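Long-range contact in transcriptional regulator, LRP/AsnC family (Neisseria meningitidis, PDB 2P5V), which probably binds DNA in a sequence-specific manner as a transcriptional regulator of the Lrp/AsnC family: residues V66-I78 with T108-F122. Numbering follows the deposited sequence.
Sequences VNLGLQAFIRVSI and TDYLLQAFFTDMNAF. With CA (calcium ion), chain B.
Asp109 reaches across to Val76 and Ile78 at the end of strand 70-78. Asp109 CB packs 3.3 Å from Val76 O. Beyond it CG lies beside the backbone N of Asp109, anti to the carbonyl carbon (chi1 -57°), and the carboxylate splits its duties: Asp109 OD1 binds the calcium ion at 2.4 Å, with Glu107 O as another ligand, while Asp109 OD2 accepts from Ile78 N at 2.9 Å, on its anti side and 19° out of the carboxylate plane. With one oxygen on the metal and the other on a backbone N-H, the group is held against rotation; a water lies close to both Asp109 OD2 and Ile78 O.

From here strands 70-78 and 110-116 run antiparallel as the central pair of the four-stranded sheet in this Lrp/AsnC ligand-binding domain, a beta-alpha-beta-beta-alpha-beta, ferredoxin-like alpha+beta fold, with 98-104 and 136-150 flanking them. Paired backbone bonds repeat at every second residue from Val76-Tyr110 to Leu70-Phe116, where a classic beta bulge sets both Gly69 and Leu70 opposite Phe116.

On the sheet face carrying Phe73, glutamines lie over rings: Gln113, extended beyond CG, runs alongside the Phe73 ring and puts CG over one face, 4.0 Å from the ring centroid, a CH-pi contact. Gln71 does the same to Phe115, its CG 4.1 Å from the centroid. A second subunit brings Phe102 against the Phe73 ring. On the other face the start of helix 119-130 closes in, Leu70 CD1 meeting Phe122 CB at 3.5 Å. The Phe122 ring passes CE1 to Ala72 CB at 3.7 Å, and Ile74 CD1 approaches the ring edge; Phe143 of strand 136-150 packs edge-to-face (T-shaped) with Phe122.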
loop_
_atom_site.group_PDB
_atom_site.type_symbol
_atom_site.label_atom_id
_atom_site.label_comp_id
_atom_site.label_asym_id
_atom_site.label_seq_id
_atom_site.Cartn_x
_atom_site.Cartn_y
_atom_site.Cartn_z
ATOM N N VAL G 66 -0.344 13.671 34.139
ATOM C CA VAL G 66 -1.663 13.093 34.423
ATOM C C VAL G 66 -1.767 11.651 33.918
ATOM O O VAL G 66 -2.865 11.142 33.659
ATOM C CB VAL G 66 -2.795 13.969 33.844
ATOM C CG1 VAL G 66 -2.749 15.365 34.482
ATOM C CG2 VAL G 66 -2.699 14.052 32.321
ATOM N N ASN G 67 -0.607 11.008 33.779
ATOM C CA ASN G 67 -0.506 9.577 33.514
ATOM C C ASN G 67 -0.963 9.169 32.109
ATOM O O ASN G 67 -1.305 8.010 31.877
ATOM C CB ASN G 67 -1.267 8.781 34.600
ATOM C CG ASN G 67 -0.959 7.288 34.568
ATOM O OD1 ASN G 67 0.152 6.876 34.230
ATOM N ND2 ASN G 67 -1.952 6.470 34.913
ATOM N N LEU G 68 -0.956 10.108 31.170
ATOM C CA LEU G 68 -1.353 9.801 29.796
ATOM C C LEU G 68 -0.116 9.551 28.929
ATOM O O LEU G 68 0.255 10.370 28.089
ATOM C CB LEU G 68 -2.224 10.913 29.211
ATOM C CG LEU G 68 -3.637 11.037 29.772
ATOM C CD1 LEU G 68 -4.246 12.366 29.325
ATOM C CD2 LEU G 68 -4.517 9.846 29.359
ATOM N N GLY G 69 0.504 8.395 29.136
ATOM C CA GLY G 69 1.714 8.027 28.414
ATOM C C GLY G 69 1.543 7.668 26.946
ATOM O O GLY G 69 2.506 7.699 26.207
ATOM N N LEU G 70 0.325 7.327 26.523
ATOM C CA LEU G 70 0.068 6.839 25.161
ATOM C C LEU G 70 -0.639 7.911 24.329
ATOM O O LEU G 70 -1.786 8.248 24.598
ATOM C CB LEU G 70 -0.808 5.571 25.205
ATOM C CG LEU G 70 -0.462 4.319 24.384
ATOM C CD1 LEU G 70 -1.746 3.584 23.925
ATOM C CD2 LEU G 70 0.433 4.634 23.201
ATOM N N GLN G 71 0.058 8.448 23.332
ATOM C CA GLN G 71 -0.526 9.376 22.371
ATOM C C GLN G 71 -0.662 8.675 21.028
ATOM O O GLN G 71 0.333 8.253 20.440
ATOM C CB GLN G 71 0.335 10.621 22.219
ATOM C CG GLN G 71 -0.241 11.618 21.206
ATOM C CD GLN G 71 0.449 12.958 21.237
ATOM O OE1 GLN G 71 1.555 13.102 21.771
ATOM N NE2 GLN G 71 -0.195 13.950 20.654
ATOM N N ALA G 72 -1.900 8.565 20.554
ATOM C CA ALA G 72 -2.222 7.827 19.331
ATOM C C ALA G 72 -2.675 8.751 18.208
ATOM O O ALA G 72 -3.418 9.712 18.437
ATOM C CB ALA G 72 -3.308 6.791 19.621
ATOM N N PHE G 73 -2.202 8.460 16.997
ATOM C CA PHE G 73 -2.786 9.003 15.780
ATOM C C PHE G 73 -3.582 7.883 15.120
ATOM O O PHE G 73 -3.012 6.879 14.701
ATOM C CB PHE G 73 -1.695 9.510 14.856
ATOM C CG PHE G 73 -1.085 10.794 15.316
ATOM C CD1 PHE G 73 -1.586 12.004 14.871
ATOM C CD2 PHE G 73 -0.042 10.798 16.225
ATOM C CE1 PHE G 73 -1.034 13.202 15.303
ATOM C CE2 PHE G 73 0.516 11.990 16.659
ATOM C CZ PHE G 73 0.023 13.189 16.196
ATOM N N ILE G 74 -4.902 8.031 15.070
ATOM C CA ILE G 74 -5.776 6.967 14.564
ATOM C C ILE G 74 -6.324 7.346 13.195
ATOM O O ILE G 74 -6.893 8.422 13.015
ATOM C CB ILE G 74 -6.946 6.670 15.521
ATOM C CG1 ILE G 74 -6.427 6.453 16.949
ATOM C CG2 ILE G 74 -7.733 5.452 15.042
ATOM C CD1 ILE G 74 -7.509 6.451 18.020
ATOM N N ARG G 75 -6.107 6.455 12.229
ATOM C CA ARG G 75 -6.600 6.622 10.876
ATOM C C ARG G 75 -7.883 5.811 10.700
ATOM O O ARG G 75 -7.860 4.574 10.734
ATOM C CB ARG G 75 -5.555 6.140 9.880
ATOM C CG ARG G 75 -4.211 6.858 9.919
ATOM C CD ARG G 75 -3.355 6.325 8.776
ATOM N NE ARG G 75 -1.957 6.745 8.777
ATOM C CZ ARG G 75 -1.063 6.386 7.841
ATOM N NH1 ARG G 75 -1.422 5.620 6.809
ATOM N NH2 ARG G 75 0.204 6.793 7.922
ATOM N N VAL G 76 -8.992 6.522 10.498
ATOM C CA VAL G 76 -10.319 5.915 10.412
ATOM C C VAL G 76 -10.880 5.974 8.993
ATOM O O VAL G 76 -10.819 7.014 8.316
ATOM C CB VAL G 76 -11.324 6.587 11.405
ATOM C CG1 VAL G 76 -12.702 5.906 11.342
ATOM C CG2 VAL G 76 -10.770 6.532 12.824
ATOM N N SER G 77 -11.411 4.834 8.562
ATOM C CA SER G 77 -12.097 4.703 7.301
ATOM C C SER G 77 -13.557 4.671 7.639
ATOM O O SER G 77 -14.016 3.850 8.444
ATOM C CB SER G 77 -11.717 3.408 6.564
ATOM O OG SER G 77 -10.318 3.323 6.392
ATOM N N ILE G 78 -14.279 5.575 7.010
ATOM C CA ILE G 78 -15.684 5.724 7.230
ATOM C C ILE G 78 -16.409 4.699 6.361
ATOM O O ILE G 78 -15.912 4.291 5.306
ATOM C CB ILE G 78 -16.106 7.189 6.911
ATOM C CG1 ILE G 78 -17.298 7.615 7.770
ATOM C CG2 ILE G 78 -16.348 7.389 5.403
ATOM C CD1 ILE G 78 -16.971 7.686 9.240
ATOM N N THR G 108 -6.588 8.286 4.040
ATOM C CA THR G 108 -7.217 8.305 5.357
ATOM C C THR G 108 -8.415 9.272 5.362
ATOM O O THR G 108 -8.242 10.473 5.130
ATOM C CB THR G 108 -6.198 8.725 6.419
ATOM O OG1 THR G 108 -5.121 7.776 6.442
ATOM C CG2 THR G 108 -6.839 8.822 7.794
ATOM N N ASP G 109 -9.618 8.749 5.618
ATOM C CA ASP G 109 -10.836 9.572 5.641
ATOM C C ASP G 109 -10.841 10.567 6.803
ATOM O O ASP G 109 -11.139 11.752 6.619
ATOM C CB ASP G 109 -12.095 8.697 5.733
ATOM C CG ASP G 109 -12.185 7.691 4.610
ATOM O OD1 ASP G 109 -11.400 7.811 3.652
ATOM O OD2 ASP G 109 -13.020 6.769 4.681
ATOM N N TYR G 110 -10.563 10.057 8.001
ATOM C CA TYR G 110 -10.455 10.869 9.205
ATOM C C TYR G 110 -9.170 10.553 9.959
ATOM O O TYR G 110 -8.826 9.377 10.151
ATOM C CB TYR G 110 -11.647 10.630 10.119
ATOM C CG TYR G 110 -12.959 11.074 9.536
ATOM C CD1 TYR G 110 -13.385 12.388 9.668
ATOM C CD2 TYR G 110 -13.778 10.181 8.859
ATOM C CE1 TYR G 110 -14.582 12.807 9.137
ATOM C CE2 TYR G 110 -14.977 10.585 8.331
ATOM C CZ TYR G 110 -15.380 11.903 8.471
ATOM O OH TYR G 110 -16.585 12.303 7.951
ATOM N N LEU G 111 -8.453 11.595 10.368
ATOM C CA LEU G 111 -7.309 11.430 11.265
ATOM C C LEU G 111 -7.637 11.949 12.656
ATOM O O LEU G 111 -7.993 13.109 12.818
ATOM C CB LEU G 111 -6.088 12.150 10.744
ATOM C CG LEU G 111 -4.841 11.879 11.603
ATOM C CD1 LEU G 111 -4.404 10.367 11.576
ATOM C CD2 LEU G 111 -3.717 12.800 11.161
ATOM N N LEU G 112 -7.489 11.074 13.650
ATOM C CA LEU G 112 -7.802 11.369 15.035
ATOM C C LEU G 112 -6.521 11.392 15.863
ATOM O O LEU G 112 -5.599 10.618 15.622
ATOM C CB LEU G 112 -8.756 10.320 15.597
ATOM C CG LEU G 112 -10.218 10.353 15.131
ATOM C CD1 LEU G 112 -10.339 10.197 13.628
ATOM C CD2 LEU G 112 -10.999 9.259 15.837
ATOM N N GLN G 113 -6.468 12.288 16.839
ATOM C CA GLN G 113 -5.335 12.363 17.757
ATOM C C GLN G 113 -5.921 12.180 19.160
ATOM O O GLN G 113 -6.852 12.891 19.544
ATOM C CB GLN G 113 -4.598 13.701 17.588
ATOM C CG GLN G 113 -3.183 13.744 18.192
ATOM C CD GLN G 113 -2.412 15.044 17.898
ATOM O OE1 GLN G 113 -2.675 15.751 16.917
ATOM N NE2 GLN G 113 -1.449 15.353 18.757
ATOM N N ALA G 114 -5.417 11.187 19.895
ATOM C CA ALA G 114 -6.045 10.762 21.155
ATOM C C ALA G 114 -5.028 10.380 22.220
ATOM O O ALA G 114 -3.911 9.979 21.908
ATOM C CB ALA G 114 -6.990 9.593 20.911
ATOM N N PHE G 115 -5.438 10.486 23.481
ATOM C CA PHE G 115 -4.552 10.214 24.602
ATOM C C PHE G 115 -5.094 9.128 25.508
ATOM O O PHE G 115 -6.292 9.091 25.799
ATOM C CB PHE G 115 -4.350 11.485 25.408
ATOM C CG PHE G 115 -3.209 12.325 24.928
ATOM C CD1 PHE G 115 -1.918 12.076 25.372
ATOM C CD2 PHE G 115 -3.422 13.369 24.047
ATOM C CE1 PHE G 115 -0.856 12.867 24.950
ATOM C CE2 PHE G 115 -2.360 14.160 23.616
ATOM C CZ PHE G 115 -1.079 13.908 24.078
ATOM N N PHE G 116 -4.196 8.252 25.959
ATOM C CA PHE G 116 -4.549 7.136 26.844
ATOM C C PHE G 116 -3.449 6.922 27.839
ATOM O O PHE G 116 -2.324 7.388 27.633
ATOM C CB PHE G 116 -4.779 5.861 26.031
ATOM C CG PHE G 116 -5.825 6.016 24.975
ATOM C CD1 PHE G 116 -7.148 5.692 25.237
ATOM C CD2 PHE G 116 -5.494 6.535 23.741
ATOM C CE1 PHE G 116 -8.120 5.868 24.264
ATOM C CE2 PHE G 116 -6.454 6.708 22.764
ATOM C CZ PHE G 116 -7.771 6.377 23.025
ATOM N N THR G 117 -3.774 6.245 28.934
ATOM C CA THR G 117 -2.778 5.921 29.954
ATOM C C THR G 117 -1.795 4.888 29.428
ATOM O O THR G 117 -0.590 5.000 29.645
ATOM C CB THR G 117 -3.409 5.367 31.240
ATOM O OG1 THR G 117 -4.154 4.192 30.924
ATOM C CG2 THR G 117 -4.324 6.399 31.894
ATOM N N ASP G 118 -2.321 3.886 28.732
ATOM C CA ASP G 118 -1.510 2.794 28.213
ATOM C C ASP G 118 -2.279 2.020 27.136
ATOM O O ASP G 118 -3.397 2.395 26.766
ATOM C CB ASP G 118 -1.070 1.885 29.367
ATOM C CG ASP G 118 -2.240 1.406 30.217
ATOM O OD1 ASP G 118 -3.320 1.115 29.665
ATOM O OD2 ASP G 118 -2.073 1.327 31.445
HETATM N N MSE G 119 -1.661 0.957 26.627
HETATM C CA MSE G 119 -2.224 0.172 25.523
HETATM C C MSE G 119 -3.529 -0.543 25.879
HETATM O O MSE G 119 -4.378 -0.732 25.013
HETATM C CB MSE G 119 -1.197 -0.855 25.020
HETATM C CG MSE G 119 -1.587 -1.548 23.725
HETATM SE SE MSE G 119 -1.939 -0.274 22.279
HETATM C CE MSE G 119 -0.145 0.519 22.120
ATOM N N ASN G 120 -3.676 -0.964 27.135
ATOM C CA ASN G 120 -4.922 -1.589 27.595
ATOM C C ASN G 120 -6.122 -0.675 27.460
ATOM O O ASN G 120 -7.194 -1.104 27.034
ATOM C CB ASN G 120 -4.831 -1.979 29.071
ATOM C CG ASN G 120 -4.263 -3.338 29.274
ATOM O OD1 ASN G 120 -4.196 -4.132 28.341
ATOM N ND2 ASN G 120 -3.862 -3.638 30.507
ATOM N N ALA G 121 -5.954 0.569 27.899
ATOM C CA ALA G 121 -7.001 1.570 27.763
ATOM C C ALA G 121 -7.223 1.891 26.284
ATOM O O ALA G 121 -8.360 2.073 25.845
ATOM C CB ALA G 121 -6.655 2.813 28.551
ATOM N N PHE G 122 -6.147 1.933 25.505
ATOM C CA PHE G 122 -6.289 2.170 24.067
ATOM C C PHE G 122 -7.136 1.056 23.448
ATOM O O PHE G 122 -8.081 1.299 22.693
ATOM C CB PHE G 122 -4.935 2.258 23.363
ATOM C CG PHE G 122 -5.062 2.474 21.892
ATOM C CD1 PHE G 122 -5.443 3.709 21.403
ATOM C CD2 PHE G 122 -4.870 1.432 20.997
ATOM C CE1 PHE G 122 -5.611 3.911 20.045
ATOM C CE2 PHE G 122 -5.037 1.630 19.646
ATOM C CZ PHE G 122 -5.409 2.865 19.171
HETATM CA CA CA B . -10.165 6.535 2.086
HETATM O O HOH W 1 1.228 6.650 31.242
HETATM O O HOH W 2 -9.293 5.706 5.368
HETATM O O HOH W 3 -13.704 4.508 3.265
#